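Long-range contact in AT-less polyketide synthase (Streptomyces platensis subsp. rosaceus, PDB 4TKT), which probably catalyses decarboxylative Claisen condensations that lengthen the polyketide chain, as a ketosynthase of isomigrastatin biosynthesis: residues A[299-304]-A[433-438]. Sequence-based numbering, arbitrary orientation.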
ATOM      1  N   ALA A 299     -16.630  10.788  18.214  1.00 39.24           N
ATOM      2  CA  ALA A 299     -17.422  11.539  17.251  1.00 37.43           C
ATOM      3  C   ALA A 299     -17.051  11.177  15.816  1.00 36.86           C
ATOM      4  O   ALA A 299     -17.931  10.969  14.978  1.00 39.11           O
ATOM      5  CB  ALA A 299     -17.255  13.032  17.478  1.00 34.57           C
ATOM      6  N   VAL A 300     -15.753  11.098  15.534  1.00 33.38           N
ATOM      7  CA  VAL A 300     -15.302  10.822  14.175  1.00 33.89           C
ATOM      8  C   VAL A 300     -15.658   9.388  13.777  1.00 37.52           C
ATOM      9  O   VAL A 300     -15.958   9.117  12.616  1.00 33.59           O
ATOM     10  CB  VAL A 300     -13.777  11.069  14.010  1.00 34.24           C
ATOM     11  CG1 VAL A 300     -12.954  10.006  14.724  1.00 36.07           C
ATOM     12  CG2 VAL A 300     -13.403  11.124  12.539  1.00 30.68           C
ATOM     13  N   ILE A 301     -15.658   8.484  14.751  1.00 38.50           N
ATOM     14  CA  ILE A 301     -16.004   7.092  14.502  1.00 37.95           C
ATOM     15  C   ILE A 301     -17.497   6.946  14.206  1.00 43.77           C
ATOM     16  O   ILE A 301     -17.885   6.227  13.285  1.00 46.99           O
ATOM     17  CB  ILE A 301     -15.609   6.204  15.697  1.00 36.84           C
ATOM     18  CG1 ILE A 301     -14.087   6.097  15.783  1.00 34.96           C
ATOM     19  CG2 ILE A 301     -16.209   4.820  15.561  1.00 37.28           C
ATOM     20  CD1 ILE A 301     -13.587   5.556  17.099  1.00 35.43           C
ATOM     21  N   ARG A 302     -18.331   7.640  14.976  1.00 37.10           N
ATOM     22  CA  ARG A 302     -19.769   7.636  14.729  1.00 38.29           C
ATOM     23  C   ARG A 302     -20.112   8.297  13.398  1.00 37.76           C
ATOM     24  O   ARG A 302     -21.005   7.841  12.684  1.00 41.47           O
ATOM     25  CB  ARG A 302     -20.523   8.343  15.856  1.00 39.06           C
ATOM     26  CG  ARG A 302     -20.525   7.616  17.188  1.00 40.03           C
ATOM     27  CD  ARG A 302     -21.515   8.265  18.144  1.00 41.11           C
ATOM     28  NE  ARG A 302     -20.983   8.381  19.499  1.00 52.18           N
ATOM     29  CZ  ARG A 302     -20.482   9.500  20.011  1.00 40.41           C
ATOM     30  NH1 ARG A 302     -20.450  10.610  19.287  1.00 39.48           N
ATOM     31  NH2 ARG A 302     -20.020   9.511  21.252  1.00 53.57           N
ATOM     32  N   SER A 303     -19.408   9.377  13.073  1.00 41.25           N
ATOM     33  CA  SER A 303     -19.654  10.105  11.831  1.00 42.88           C
ATOM     34  C   SER A 303     -19.394   9.224  10.619  1.00 44.04           C
ATOM     35  O   SER A 303     -20.144   9.257   9.643  1.00 48.40           O
ATOM     36  CB  SER A 303     -18.786  11.358  11.757  1.00 34.54           C
ATOM     37  OG  SER A 303     -19.043  12.214  12.854  1.00 57.12           O
ATOM     38  N   ALA A 304     -18.327   8.434  10.690  1.00 40.26           N
ATOM     39  CA  ALA A 304     -17.981   7.525   9.606  1.00 38.81           C
ATOM     40  C   ALA A 304     -19.027   6.425   9.497  1.00 38.41           C
ATOM     41  O   ALA A 304     -19.429   6.045   8.398  1.00 37.09           O
ATOM     42  CB  ALA A 304     -16.597   6.932   9.824  1.00 34.61           C
ATOM     43  N   ASN A 433      -7.984  13.491  13.660  1.00 28.21           N
ATOM     44  CA  ASN A 433      -8.449  12.115  13.747  1.00 28.88           C
ATOM     45  C   ASN A 433      -9.135  11.657  12.469  1.00 35.54           C
ATOM     46  O   ASN A 433      -9.658  12.469  11.705  1.00 42.00           O
ATOM     47  CB  ASN A 433      -9.404  11.951  14.928  1.00 29.22           C
ATOM     48  CG  ASN A 433      -8.794  12.402  16.234  1.00 33.98           C
ATOM     49  OD1 ASN A 433      -7.601  12.217  16.472  1.00 36.26           O
ATOM     50  ND2 ASN A 433      -9.611  13.003  17.091  1.00 28.94           N
ATOM     51  N   ALA A 434      -9.138  10.349  12.242  1.00 29.73           N
ATOM     52  CA  ALA A 434      -9.794   9.789  11.072  1.00 36.90           C
ATOM     53  C   ALA A 434     -10.276   8.370  11.338  1.00 37.56           C
ATOM     54  O   ALA A 434      -9.636   7.610  12.066  1.00 36.29           O
ATOM     55  CB  ALA A 434      -8.857   9.817   9.872  1.00 29.79           C
ATOM     56  N   HIS A 435     -11.415   8.022  10.749  1.00 31.38           N
ATOM     57  CA  HIS A 435     -11.922   6.660  10.813  1.00 32.26           C
ATOM     58  C   HIS A 435     -12.485   6.253   9.458  1.00 36.51           C
ATOM     59  O   HIS A 435     -13.167   7.036   8.797  1.00 33.55           O
ATOM     60  CB  HIS A 435     -12.991   6.520  11.897  1.00 32.83           C
ATOM     61  CG  HIS A 435     -13.353   5.102  12.207  1.00 39.04           C
ATOM     62  ND1 HIS A 435     -12.651   4.335  13.113  1.00 34.18           N
ATOM     63  CD2 HIS A 435     -14.340   4.308  11.729  1.00 41.04           C
ATOM     64  CE1 HIS A 435     -13.192   3.133  13.182  1.00 35.18           C
ATOM     65  NE2 HIS A 435     -14.218   3.089  12.351  1.00 35.49           N
ATOM     66  N   VAL A 436     -12.183   5.027   9.045  1.00 35.65           N
ATOM     67  CA  VAL A 436     -12.634   4.517   7.757  1.00 33.42           C
ATOM     68  C   VAL A 436     -13.384   3.205   7.946  1.00 37.52           C
ATOM     69  O   VAL A 436     -12.962   2.349   8.723  1.00 40.28           O
ATOM     70  CB  VAL A 436     -11.448   4.313   6.792  1.00 33.01           C
ATOM     71  CG1 VAL A 436     -11.906   3.660   5.504  1.00 33.63           C
ATOM     72  CG2 VAL A 436     -10.780   5.641   6.495  1.00 38.28           C
ATOM     73  N   VAL A 437     -14.505   3.061   7.246  1.00 36.88           N
ATOM     74  CA  VAL A 437     -15.335   1.865   7.347  1.00 36.58           C
ATOM     75  C   VAL A 437     -15.288   1.049   6.062  1.00 40.54           C
ATOM     76  O   VAL A 437     -15.679   1.533   5.000  1.00 38.67           O
ATOM     77  CB  VAL A 437     -16.797   2.225   7.651  1.00 36.69           C
ATOM     78  CG1 VAL A 437     -17.635   0.964   7.775  1.00 41.87           C
ATOM     79  CG2 VAL A 437     -16.884   3.062   8.912  1.00 39.14           C
ATOM     80  N   VAL A 438     -14.814  -0.191   6.158  1.00 42.31           N
ATOM     81  CA  VAL A 438     -14.693  -1.042   4.978  1.00 41.70           C
ATOM     82  C   VAL A 438     -15.431  -2.373   5.128  1.00 39.57           C
ATOM     83  O   VAL A 438     -15.567  -2.913   6.225  1.00 41.05           O
ATOM     84  CB  VAL A 438     -13.210  -1.337   4.634  1.00 41.86           C
ATOM     85  CG1 VAL A 438     -12.432  -0.044   4.468  1.00 39.14           C
ATOM     86  CG2 VAL A 438     -12.567  -2.205   5.697  1.00 37.21           C
TER
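Helix segment 299-304 packs over strand segment 433-438 with the axes 7.4 Å apart at closest approach and their N-to-C directions 30° apart, Ile-301 and His-435 being nearest each other along the backbones. No hydrogen bond joins the two; the contact is made by van der Waals and CH-pi packing, much of it round the imidazole. CG of His-435 stands anti to its own backbone N (chi1 -168°), which turns the ring so that one face lies against Ile-301. The methyl CG2 of Ile-301 sits over that face in a CH-pi contact, 4.1 Å from the centroid and only 7° off the normal, while Ile-301 CG1 comes to 3.5 Å from His-435 ND1. Near the ring plane, Ala-304 CB meets the edge at His-435 CD2, 4.0 Å away. In this thiolase-type ketosynthase fold, helix 294-308 covers the mixed sheet where strand 432-439 runs between strands 273-282 and 421-427. Ser-425, on the latter, hydrogen-bonds His-435 ND1 and so helps fix the ring's rotation, and Trp-305 meets the ring with its plane nearly perpendicular. Without the imidazole, as with an alanine here, Ile-301 would probably lose the surface its methyl rests on and Ser-425 its ring partner. Toward the start of the strand segment, Val-300 CG1 packs on Asn-433 CB at 4.1 Å; toward its end, Val-437 CG2 lies 4.0 Å from Ala-304 CB.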